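PDB 1U9K: triggering receptor expressed on myeloid cells 1 from Mus musculus, which amplifies inflammatory responses in innate and adaptive immunity as a cell surface receptor that multimerizes on ligand binding and signals through the adapter TYROBP/DAP12. Local coordinates for residues A[5-10]-A[105-110]; A[18-23]-A[75-80]; A[30-35]-A[94-99]. One frame throughout, in Å; residues are numbered along the deposited sequence.

Interaction 1 (A[5-10]-A[105-110])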
loop_
_atom_site.group_PDB
_atom_site.type_symbol
_atom_site.label_atom_id
_atom_site.label_comp_id
_atom_site.label_asym_id
_atom_site.label_seq_id
_atom_site.Cartn_x
_atom_site.Cartn_y
_atom_site.Cartn_z
ATOM N N GLU A 5 8.285 12.712 -7.998
ATOM C CA GLU A 5 8.026 11.271 -8.233
ATOM C C GLU A 5 6.705 10.824 -7.605
ATOM O O GLU A 5 6.219 9.754 -7.922
ATOM C CB GLU A 5 9.179 10.425 -7.692
ATOM C CG GLU A 5 9.268 10.394 -6.177
ATOM C CD GLU A 5 10.550 9.754 -5.681
ATOM O OE1 GLU A 5 11.368 9.334 -6.525
ATOM O OE2 GLU A 5 10.736 9.673 -4.449
ATOM N N GLU A 6 6.156 11.622 -6.694
ATOM C CA GLU A 6 4.880 11.286 -6.073
ATOM C C GLU A 6 3.777 11.621 -7.058
ATOM O O GLU A 6 3.940 12.504 -7.889
ATOM C CB GLU A 6 4.691 11.999 -4.734
ATOM C CG GLU A 6 4.486 13.488 -4.852
ATOM C CD GLU A 6 4.353 14.184 -3.525
ATOM O OE1 GLU A 6 5.084 13.815 -2.575
ATOM O OE2 GLU A 6 3.533 15.137 -3.465
ATOM N N GLU A 7 2.681 10.880 -6.985
ATOM C CA GLU A 7 1.502 11.128 -7.822
ATOM C C GLU A 7 0.347 11.605 -6.922
ATOM O O GLU A 7 0.077 11.005 -5.908
ATOM C CB GLU A 7 1.113 9.821 -8.527
ATOM C CG GLU A 7 -0.172 9.936 -9.356
ATOM C CD GLU A 7 -0.467 8.730 -10.230
ATOM O OE1 GLU A 7 -0.103 7.584 -9.874
ATOM O OE2 GLU A 7 -1.127 8.941 -11.263
ATOM N N ARG A 8 -0.325 12.674 -7.319
ATOM C CA ARG A 8 -1.439 13.184 -6.579
ATOM C C ARG A 8 -2.699 12.309 -6.862
ATOM O O ARG A 8 -3.014 11.973 -7.999
ATOM C CB ARG A 8 -1.675 14.622 -6.932
ATOM C CG ARG A 8 -2.492 15.415 -5.898
ATOM C CD ARG A 8 -2.386 16.932 -6.037
ATOM N NE ARG A 8 -3.626 17.615 -5.645
ATOM C CZ ARG A 8 -3.763 18.489 -4.628
ATOM N NH1 ARG A 8 -2.723 18.846 -3.880
ATOM N NH2 ARG A 8 -4.949 19.033 -4.367
ATOM N N TYR A 9 -3.413 11.980 -5.801
ATOM C CA TYR A 9 -4.712 11.342 -5.879
ATOM C C TYR A 9 -5.648 12.252 -5.110
ATOM O O TYR A 9 -5.553 12.303 -3.913
ATOM C CB TYR A 9 -4.672 9.991 -5.188
ATOM C CG TYR A 9 -4.064 8.871 -6.046
ATOM C CD1 TYR A 9 -2.695 8.853 -6.359
ATOM C CD2 TYR A 9 -4.853 7.825 -6.521
ATOM C CE1 TYR A 9 -2.145 7.829 -7.119
ATOM C CE2 TYR A 9 -4.313 6.808 -7.313
ATOM C CZ TYR A 9 -2.959 6.803 -7.602
ATOM O OH TYR A 9 -2.454 5.751 -8.355
ATOM N N ASP A 10 -6.548 12.929 -5.807
ATOM C CA ASP A 10 -7.473 13.934 -5.213
ATOM C C ASP A 10 -8.838 13.297 -5.062
ATOM O O ASP A 10 -9.415 12.850 -6.065
ATOM C CB ASP A 10 -7.650 15.080 -6.168
ATOM C CG ASP A 10 -6.558 16.053 -6.076
ATOM O OD1 ASP A 10 -6.462 16.736 -5.016
ATOM O OD2 ASP A 10 -5.743 16.171 -7.012
ATOM N N LEU A 105 7.539 0.044 -4.278
ATOM C CA LEU A 105 6.851 -0.318 -5.500
ATOM C C LEU A 105 6.169 0.925 -6.114
ATOM O O LEU A 105 5.852 1.900 -5.421
ATOM C CB LEU A 105 5.812 -1.387 -5.200
ATOM C CG LEU A 105 6.370 -2.658 -4.550
ATOM C CD1 LEU A 105 5.209 -3.516 -4.151
ATOM C CD2 LEU A 105 7.303 -3.383 -5.497
ATOM N N PHE A 106 5.914 0.900 -7.408
ATOM C CA PHE A 106 5.050 1.904 -8.007
ATOM C C PHE A 106 5.720 3.254 -7.752
ATOM O O PHE A 106 6.901 3.394 -7.977
ATOM C CB PHE A 106 3.623 1.768 -7.476
ATOM C CG PHE A 106 2.594 2.468 -8.317
ATOM C CD1 PHE A 106 2.567 2.293 -9.688
ATOM C CD2 PHE A 106 1.651 3.305 -7.724
ATOM C CE1 PHE A 106 1.621 2.938 -10.462
ATOM C CE2 PHE A 106 0.704 3.950 -8.497
ATOM C CZ PHE A 106 0.689 3.766 -9.866
ATOM N N HIS A 107 4.948 4.234 -7.255
ATOM C CA HIS A 107 5.513 5.509 -6.844
ATOM C C HIS A 107 4.709 5.986 -5.614
ATOM O O HIS A 107 3.608 5.474 -5.351
ATOM C CB HIS A 107 5.625 6.489 -8.004
ATOM C CG HIS A 107 4.397 6.610 -8.843
ATOM N ND1 HIS A 107 4.036 5.673 -9.781
ATOM C CD2 HIS A 107 3.466 7.582 -8.913
ATOM C CE1 HIS A 107 2.904 6.036 -10.355
ATOM N NE2 HIS A 107 2.541 7.197 -9.855
ATOM N N PRO A 108 5.281 6.862 -4.801
ATOM C CA PRO A 108 4.533 7.379 -3.670
ATOM C C PRO A 108 3.242 8.025 -4.168
ATOM O O PRO A 108 3.162 8.545 -5.282
ATOM C CB PRO A 108 5.505 8.389 -3.040
ATOM C CG PRO A 108 6.849 7.937 -3.454
ATOM C CD PRO A 108 6.663 7.349 -4.803
ATOM N N VAL A 109 2.230 7.934 -3.331
ATOM C CA VAL A 109 0.889 8.399 -3.558
ATOM C C VAL A 109 0.654 9.531 -2.605
ATOM O O VAL A 109 0.676 9.310 -1.426
ATOM C CB VAL A 109 -0.125 7.252 -3.178
ATOM C CG1 VAL A 109 -1.484 7.731 -3.271
ATOM C CG2 VAL A 109 0.086 6.032 -4.092
ATOM N N ARG A 110 0.427 10.728 -3.110
ATOM C CA ARG A 110 0.061 11.898 -2.315
ATOM C C ARG A 110 -1.475 11.938 -2.350
ATOM O O ARG A 110 -2.067 12.322 -3.355
ATOM C CB ARG A 110 0.658 13.186 -2.883
ATOM C CG ARG A 110 0.212 14.491 -2.152
ATOM C CD ARG A 110 0.646 14.605 -0.704
ATOM N NE ARG A 110 2.094 14.694 -0.698
ATOM C CZ ARG A 110 2.853 14.770 0.369
ATOM N NH1 ARG A 110 2.332 14.840 1.584
ATOM N NH2 ARG A 110 4.151 14.797 0.213
#
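Glu6 and Arg110 form a salt bridge between the two segments. Arg110 grips the carboxylate side-on: NH2 reaches Glu6 OE1 at 3.1 Å on its syn side, while NE meets Glu6 OE2 at 3.2 Å from above the carboxylate plane. The arginine chain bends at chi2 and chi3 (64° and 65°), which folds the guanidinium back to the acid, with the two planar groups 50° apart. A second polar pair joins His107 to Glu7. NE2 of His107 donates to Glu7 OE1 at 2.7 Å, again from above the carboxylate plane and somewhat bent, and the ring also rests against Glu7 CB.

Backbone bonds run Glu7 N to Pro108 O, Arg110 N to Glu7 O and Tyr9 N to Arg110 O, the last at 2.8 Å. They pair strand 7-11 in parallel with strand 103-113, the junction by which the first strand of an immunoglobulin V-set domain joins the sheet of its last strand.

Van der Waals contacts gather near Tyr9. Its CD1 lies 3.5 Å from Val109 CG1, and its hydroxyl OH sits at the edge of the Phe106 ring, 3.6 Å from CE2. Val109 continues inward onto Val19 of strand 17-22.

Interaction 2 (A[18-23]-A[75-80])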
loop_
_atom_site.group_PDB
_atom_site.type_symbol
_atom_site.label_atom_id
_atom_site.label_comp_id
_atom_site.label_asym_id
_atom_site.label_seq_id
_atom_site.Cartn_x
_atom_site.Cartn_y
_atom_site.Cartn_z
ATOM N N THR A 18 -8.308 3.643 -4.390
ATOM C CA THR A 18 -7.802 2.380 -4.915
ATOM C C THR A 18 -6.478 2.669 -5.596
ATOM O O THR A 18 -6.422 3.550 -6.433
ATOM C CB THR A 18 -8.765 1.760 -5.947
ATOM O OG1 THR A 18 -10.033 1.493 -5.338
ATOM C CG2 THR A 18 -8.294 0.398 -6.391
ATOM N N VAL A 19 -5.448 1.892 -5.276
ATOM C CA VAL A 19 -4.114 2.062 -5.810
ATOM C C VAL A 19 -3.662 0.683 -6.258
ATOM O O VAL A 19 -3.828 -0.286 -5.531
ATOM C CB VAL A 19 -3.167 2.605 -4.725
ATOM C CG1 VAL A 19 -1.726 2.564 -5.154
ATOM C CG2 VAL A 19 -3.603 3.980 -4.319
ATOM N N LYS A 20 -3.200 0.596 -7.503
ATOM C CA LYS A 20 -2.666 -0.640 -8.097
ATOM C C LYS A 20 -1.162 -0.509 -8.183
ATOM O O LYS A 20 -0.646 0.350 -8.935
ATOM C CB LYS A 20 -3.238 -0.836 -9.497
ATOM C CG LYS A 20 -4.743 -0.925 -9.480
ATOM C CD LYS A 20 -5.316 -1.729 -10.615
ATOM C CE LYS A 20 -6.837 -1.582 -10.621
ATOM N NZ LYS A 20 -7.519 -2.834 -11.224
ATOM N N CYS A 21 -0.474 -1.330 -7.417
ATOM C CA CYS A 21 0.978 -1.361 -7.335
ATOM C C CYS A 21 1.560 -2.605 -7.960
ATOM O O CYS A 21 1.515 -3.661 -7.341
ATOM C CB CYS A 21 1.422 -1.308 -5.881
ATOM S SG CYS A 21 0.875 0.210 -5.063
ATOM N N PRO A 22 2.121 -2.522 -9.143
ATOM C CA PRO A 22 2.787 -3.694 -9.702
ATOM C C PRO A 22 4.004 -4.084 -8.876
ATOM O O PRO A 22 4.656 -3.219 -8.297
ATOM C CB PRO A 22 3.245 -3.219 -11.093
ATOM C CG PRO A 22 2.519 -2.071 -11.407
ATOM C CD PRO A 22 2.201 -1.388 -10.068
ATOM N N PHE A 23 4.313 -5.376 -8.836
ATOM C CA PHE A 23 5.583 -5.835 -8.286
ATOM C C PHE A 23 6.227 -6.851 -9.213
ATOM O O PHE A 23 5.557 -7.589 -9.915
ATOM C CB PHE A 23 5.483 -6.358 -6.861
ATOM C CG PHE A 23 4.640 -7.601 -6.695
ATOM C CD1 PHE A 23 5.222 -8.834 -6.781
ATOM C CD2 PHE A 23 3.295 -7.511 -6.401
ATOM C CE1 PHE A 23 4.461 -9.980 -6.629
ATOM C CE2 PHE A 23 2.533 -8.632 -6.251
ATOM C CZ PHE A 23 3.131 -9.884 -6.369
ATOM N N MET A 75 0.501 -7.998 -9.135
ATOM C CA MET A 75 -0.187 -6.788 -8.694
ATOM C C MET A 75 -0.525 -6.883 -7.187
ATOM O O MET A 75 -0.998 -7.907 -6.694
ATOM C CB MET A 75 -1.487 -6.601 -9.522
ATOM C CG MET A 75 -2.406 -5.419 -9.169
ATOM S SD MET A 75 -1.532 -3.842 -9.395
ATOM C CE MET A 75 -0.944 -3.926 -11.174
ATOM N N LEU A 76 -0.295 -5.801 -6.476
ATOM C CA LEU A 76 -0.846 -5.606 -5.149
ATOM C C LEU A 76 -1.835 -4.454 -5.255
ATOM O O LEU A 76 -1.429 -3.388 -5.742
ATOM C CB LEU A 76 0.316 -5.165 -4.288
ATOM C CG LEU A 76 0.116 -4.979 -2.815
ATOM C CD1 LEU A 76 -0.070 -6.357 -2.189
ATOM C CD2 LEU A 76 1.327 -4.270 -2.231
ATOM N N GLN A 77 -3.084 -4.621 -4.860
ATOM C CA GLN A 77 -4.048 -3.491 -4.866
ATOM C C GLN A 77 -4.403 -3.078 -3.452
ATOM O O GLN A 77 -4.759 -3.916 -2.617
ATOM C CB GLN A 77 -5.344 -3.891 -5.561
ATOM C CG GLN A 77 -6.317 -2.764 -5.733
ATOM C CD GLN A 77 -7.529 -3.199 -6.477
ATOM O OE1 GLN A 77 -7.533 -3.220 -7.695
ATOM N NE2 GLN A 77 -8.560 -3.571 -5.749
ATOM N N VAL A 78 -4.362 -1.786 -3.194
ATOM C CA VAL A 78 -4.713 -1.267 -1.892
ATOM C C VAL A 78 -6.009 -0.489 -1.990
ATOM O O VAL A 78 -6.229 0.210 -2.966
ATOM C CB VAL A 78 -3.593 -0.348 -1.392
ATOM C CG1 VAL A 78 -3.984 0.231 -0.039
ATOM C CG2 VAL A 78 -2.254 -1.122 -1.360
ATOM N N GLN A 79 -6.914 -0.663 -1.025
ATOM C CA GLN A 79 -8.112 0.156 -0.965
ATOM C C GLN A 79 -8.191 0.712 0.430
ATOM O O GLN A 79 -7.947 -0.030 1.399
ATOM C CB GLN A 79 -9.350 -0.643 -1.257
ATOM C CG GLN A 79 -9.528 -1.000 -2.703
ATOM C CD GLN A 79 -10.715 -1.913 -2.884
ATOM O OE1 GLN A 79 -10.553 -3.113 -3.129
ATOM N NE2 GLN A 79 -11.908 -1.369 -2.689
ATOM N N MET A 80 -8.527 1.996 0.548
ATOM C CA MET A 80 -8.854 2.644 1.833
ATOM C C MET A 80 -10.246 3.168 1.666
ATOM O O MET A 80 -10.484 3.938 0.765
ATOM C CB MET A 80 -7.929 3.836 2.112
ATOM C CG MET A 80 -6.505 3.444 2.285
ATOM S SD MET A 80 -5.380 4.857 2.442
ATOM C CE MET A 80 -6.003 5.717 3.778
#
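Val19 and Val78, and two residues on Cys21 and Leu76, form the hydrogen-bonded pairs of this antiparallel ladder. Val78 N donates to Val19 O at 2.8 Å and Val19 N to Val78 O at 3.0 Å; Cys21 N meets Leu76 O at 2.8 Å, and Leu76 N returns a bond to Cys21 O from above the carbonyl plane.

Side chains alternate between the two faces. On the one bearing Lys20, Met75 bends at chi2 and chi3 (61° and 55°) and curls across to the neighbouring strand, setting SD 3.5 Å from Lys20 CB and laying CE alongside Pro22 CG at 3.9 Å. Gln77 runs beside Lys20, with OE1 3.4 Å from the lysine CE, and the methyl CG2 of Thr18 packs on Gln77 CD at 3.7 Å.

The opposite face, with Val19, Cys21, Leu76 and Val78, turns inward. Leu76 reaches Lys33, and Val78 reaches Trp35 and Cys93, all in the facing sheet. On this side Phe23 brings its ring up beside the start of strand 75-80, where CE2 lies 3.6 Å from Met75 N, and the ring also meets that of His69. Cys21 is tied by a disulfide to Cys93, a covalent link between the two sheets that is the hallmark of the immunoglobulin beta-sandwich, here in its V-set form.

Interaction 3 (A[30-35]-A[94-99]). With ZN (zinc ion), chain D.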
loop_
_atom_site.group_PDB
_atom_site.type_symbol
_atom_site.label_atom_id
_atom_site.label_comp_id
_atom_site.label_asym_id
_atom_site.label_seq_id
_atom_site.Cartn_x
_atom_site.Cartn_y
_atom_site.Cartn_z
ATOM N N ASN A 30 7.951 -14.380 -3.192
ATOM C CA ASN A 30 7.943 -14.900 -1.824
ATOM C C ASN A 30 8.363 -13.821 -0.793
ATOM O O ASN A 30 9.078 -14.093 0.192
ATOM C CB ASN A 30 8.825 -16.151 -1.735
ATOM C CG ASN A 30 8.497 -17.010 -0.504
ATOM O OD1 ASN A 30 7.451 -16.798 0.110
ATOM N ND2 ASN A 30 9.386 -17.941 -0.125
ATOM N N SER A 31 7.994 -12.594 -1.054
ATOM C CA SER A 31 8.257 -11.510 -0.130
ATOM C C SER A 31 6.936 -10.978 0.392
ATOM O O SER A 31 5.889 -10.986 -0.301
ATOM C CB SER A 31 9.041 -10.356 -0.805
ATOM O OG SER A 31 10.289 -10.794 -1.262
ATOM N N GLN A 32 7.001 -10.471 1.606
ATOM C CA GLN A 32 5.917 -9.722 2.174
ATOM C C GLN A 32 5.797 -8.324 1.504
ATOM O O GLN A 32 6.807 -7.688 1.098
ATOM C CB GLN A 32 6.144 -9.578 3.690
ATOM C CG GLN A 32 4.933 -9.156 4.444
ATOM C CD GLN A 32 5.114 -9.339 5.951
ATOM O OE1 GLN A 32 6.212 -9.152 6.466
ATOM N NE2 GLN A 32 4.049 -9.716 6.644
ATOM N N LYS A 33 4.561 -7.857 1.428
ATOM C CA LYS A 33 4.255 -6.523 0.939
ATOM C C LYS A 33 3.458 -5.748 1.959
ATOM O O LYS A 33 2.815 -6.307 2.837
ATOM C CB LYS A 33 3.547 -6.550 -0.412
ATOM C CG LYS A 33 4.392 -7.219 -1.519
ATOM C CD LYS A 33 3.937 -8.600 -1.800
ATOM C CE LYS A 33 4.789 -9.308 -2.866
ATOM N NZ LYS A 33 4.609 -10.734 -2.795
ATOM N N ALA A 34 3.537 -4.422 1.857
ATOM C CA ALA A 34 2.907 -3.571 2.817
ATOM C C ALA A 34 2.483 -2.258 2.201
ATOM O O ALA A 34 3.056 -1.771 1.212
ATOM C CB ALA A 34 3.790 -3.317 3.962
ATOM N N TRP A 35 1.490 -1.667 2.843
ATOM C CA TRP A 35 1.079 -0.283 2.616
ATOM C C TRP A 35 1.520 0.553 3.807
ATOM O O TRP A 35 1.280 0.165 4.926
ATOM C CB TRP A 35 -0.428 -0.239 2.521
ATOM C CG TRP A 35 -1.092 1.122 2.231
ATOM C CD1 TRP A 35 -2.050 1.698 2.995
ATOM C CD2 TRP A 35 -0.963 1.942 1.059
ATOM N NE1 TRP A 35 -2.505 2.841 2.405
ATOM C CE2 TRP A 35 -1.873 3.002 1.196
ATOM C CE3 TRP A 35 -0.201 1.863 -0.127
ATOM C CZ2 TRP A 35 -2.016 3.981 0.249
ATOM C CZ3 TRP A 35 -0.341 2.842 -1.077
ATOM C CH2 TRP A 35 -1.238 3.896 -0.886
ATOM N N VAL A 94 5.165 -1.115 -0.560
ATOM C CA VAL A 94 6.529 -1.567 -0.461
ATOM C C VAL A 94 6.642 -3.069 -0.364
ATOM O O VAL A 94 5.699 -3.783 0.042
ATOM C CB VAL A 94 7.216 -1.001 0.761
ATOM C CG1 VAL A 94 7.263 0.529 0.722
ATOM C CG2 VAL A 94 6.586 -1.569 2.069
ATOM N N ILE A 95 7.802 -3.553 -0.779
ATOM C CA ILE A 95 8.296 -4.858 -0.295
ATOM C C ILE A 95 8.769 -4.603 1.132
ATOM O O ILE A 95 9.629 -3.743 1.368
ATOM C CB ILE A 95 9.403 -5.409 -1.144
ATOM C CG1 ILE A 95 9.003 -5.489 -2.624
ATOM C CG2 ILE A 95 9.875 -6.814 -0.573
ATOM C CD1 ILE A 95 7.753 -6.320 -2.897
ATOM N N TYR A 96 8.205 -5.377 2.055
ATOM C CA TYR A 96 8.403 -5.284 3.466
ATOM C C TYR A 96 9.240 -6.430 4.016
ATOM O O TYR A 96 8.855 -7.617 3.957
ATOM C CB TYR A 96 7.062 -5.234 4.131
ATOM C CG TYR A 96 7.064 -4.881 5.611
ATOM C CD1 TYR A 96 7.322 -3.586 6.054
ATOM C CD2 TYR A 96 6.739 -5.853 6.553
ATOM C CE1 TYR A 96 7.308 -3.277 7.408
ATOM C CE2 TYR A 96 6.722 -5.565 7.910
ATOM C CZ TYR A 96 6.984 -4.268 8.327
ATOM O OH TYR A 96 6.967 -4.009 9.660
ATOM N N HIS A 97 10.415 -6.069 4.515
ATOM C CA HIS A 97 11.389 -7.046 5.009
ATOM C C HIS A 97 12.298 -6.438 6.071
ATOM O O HIS A 97 13.504 -6.354 5.878
ATOM C CB HIS A 97 12.222 -7.603 3.854
ATOM C CG HIS A 97 12.792 -6.513 2.913
ATOM N ND1 HIS A 97 13.396 -6.811 1.710
ATOM C CD2 HIS A 97 12.831 -5.166 3.032
ATOM C CE1 HIS A 97 13.781 -5.691 1.127
ATOM N NE2 HIS A 97 13.450 -4.679 1.907
ATOM N N PRO A 98 11.743 -6.043 7.211
ATOM C CA PRO A 98 12.562 -5.407 8.237
ATOM C C PRO A 98 13.529 -6.433 8.873
ATOM O O PRO A 98 13.195 -7.620 8.922
ATOM C CB PRO A 98 11.546 -4.883 9.258
ATOM C CG PRO A 98 10.361 -5.737 9.094
ATOM C CD PRO A 98 10.338 -6.195 7.619
ATOM N N PRO A 99 14.686 -6.014 9.351
ATOM C CA PRO A 99 15.107 -4.615 9.386
ATOM C C PRO A 99 15.706 -4.061 8.085
ATOM O O PRO A 99 16.179 -2.937 8.127
ATOM C CB PRO A 99 16.145 -4.595 10.508
ATOM C CG PRO A 99 16.728 -5.968 10.502
ATOM C CD PRO A 99 15.643 -6.878 9.996
HETATM ZN ZN ZN D . 13.308 -8.869 0.725
HETATM O O HOH W 1 9.594 -10.011 2.706
#
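Lys33 and Ile95 lie side by side as a non-hydrogen-bonded antiparallel pair, joining strands 32-37 and 89-96 of an immunoglobulin V-set domain. From its CB, 3.5 Å from Val94 O, the lysine passes to CG, which touches the CD1 methyl of Ile95 at 3.7 Å. With CG beside the backbone N and a turn at chi2 (102°), the chain then leaves Ile95 and runs back along its own strand. CE comes against the ring of Phe23, with which the lysine makes a cation-pi contact, and NZ donates to Ser31 O at 2.8 Å and also to Tyr28 O. Two carbonyls and an aromatic ring thus receive the ammonium group of a largely buried lysine. A leucine in its place would probably leave the Ser31 and Tyr28 carbonyls without their shared donor and the Phe23 ring without its cation.

Next to this pair, Ala34 and Val94 exchange backbone bonds, Val94 N to Ala34 O and Ala34 N to Val94 O. Tyr96 N donates to Gln32 O at 2.9 Å from above the carbonyl plane. A water joins the same two residues, accepting from Gln32 N and donating to Tyr96 O.

On the other face of the sheet, Ala34 CB touches both Val94 CG2 and Tyr96 CB. Gln32 runs beside Tyr96 and sets OE1 at the edge of the ring, 3.3 Å from CD2, with amide and ring planes 64° apart; its NE2 is held by Thr50 O. Pro98 CD covers one face of the tyrosine over its centre.

Next along the chain, Ile95 CG2 lies over one face of the His97 ring, offset toward its rim; His97 NE2 is hydrogen-bonded to Asp101 O, and its ND1 binds a zinc ion at 2.3 Å.

Interactions 1 and 3 lie in the same five-stranded sheet, whereas interaction 2 belongs to the four-stranded sheet facing it. The first is a surface contact on an outermost strand, and carboxylates paired with arginine and histidine carry much of its chemistry. The other two are partly buried: interaction 2 mixes backbone bonding with apolar packing, and interaction 3 adds a buried lysine and a zinc-bound histidine at its outer end. Interactions 2 and 3 meet in the core, where Val78 CG1 packs on Trp35 CD2 at 3.6 Å. Phe106 CD1, 3.7 Å from Pro22 CD, links interaction 1 to 2, and Leu105 CD2, 3.9 Å from Ile95 CG1, links it to 3. Along the chain, interactions 2 and 3 interlace within the loop closed by interaction 1.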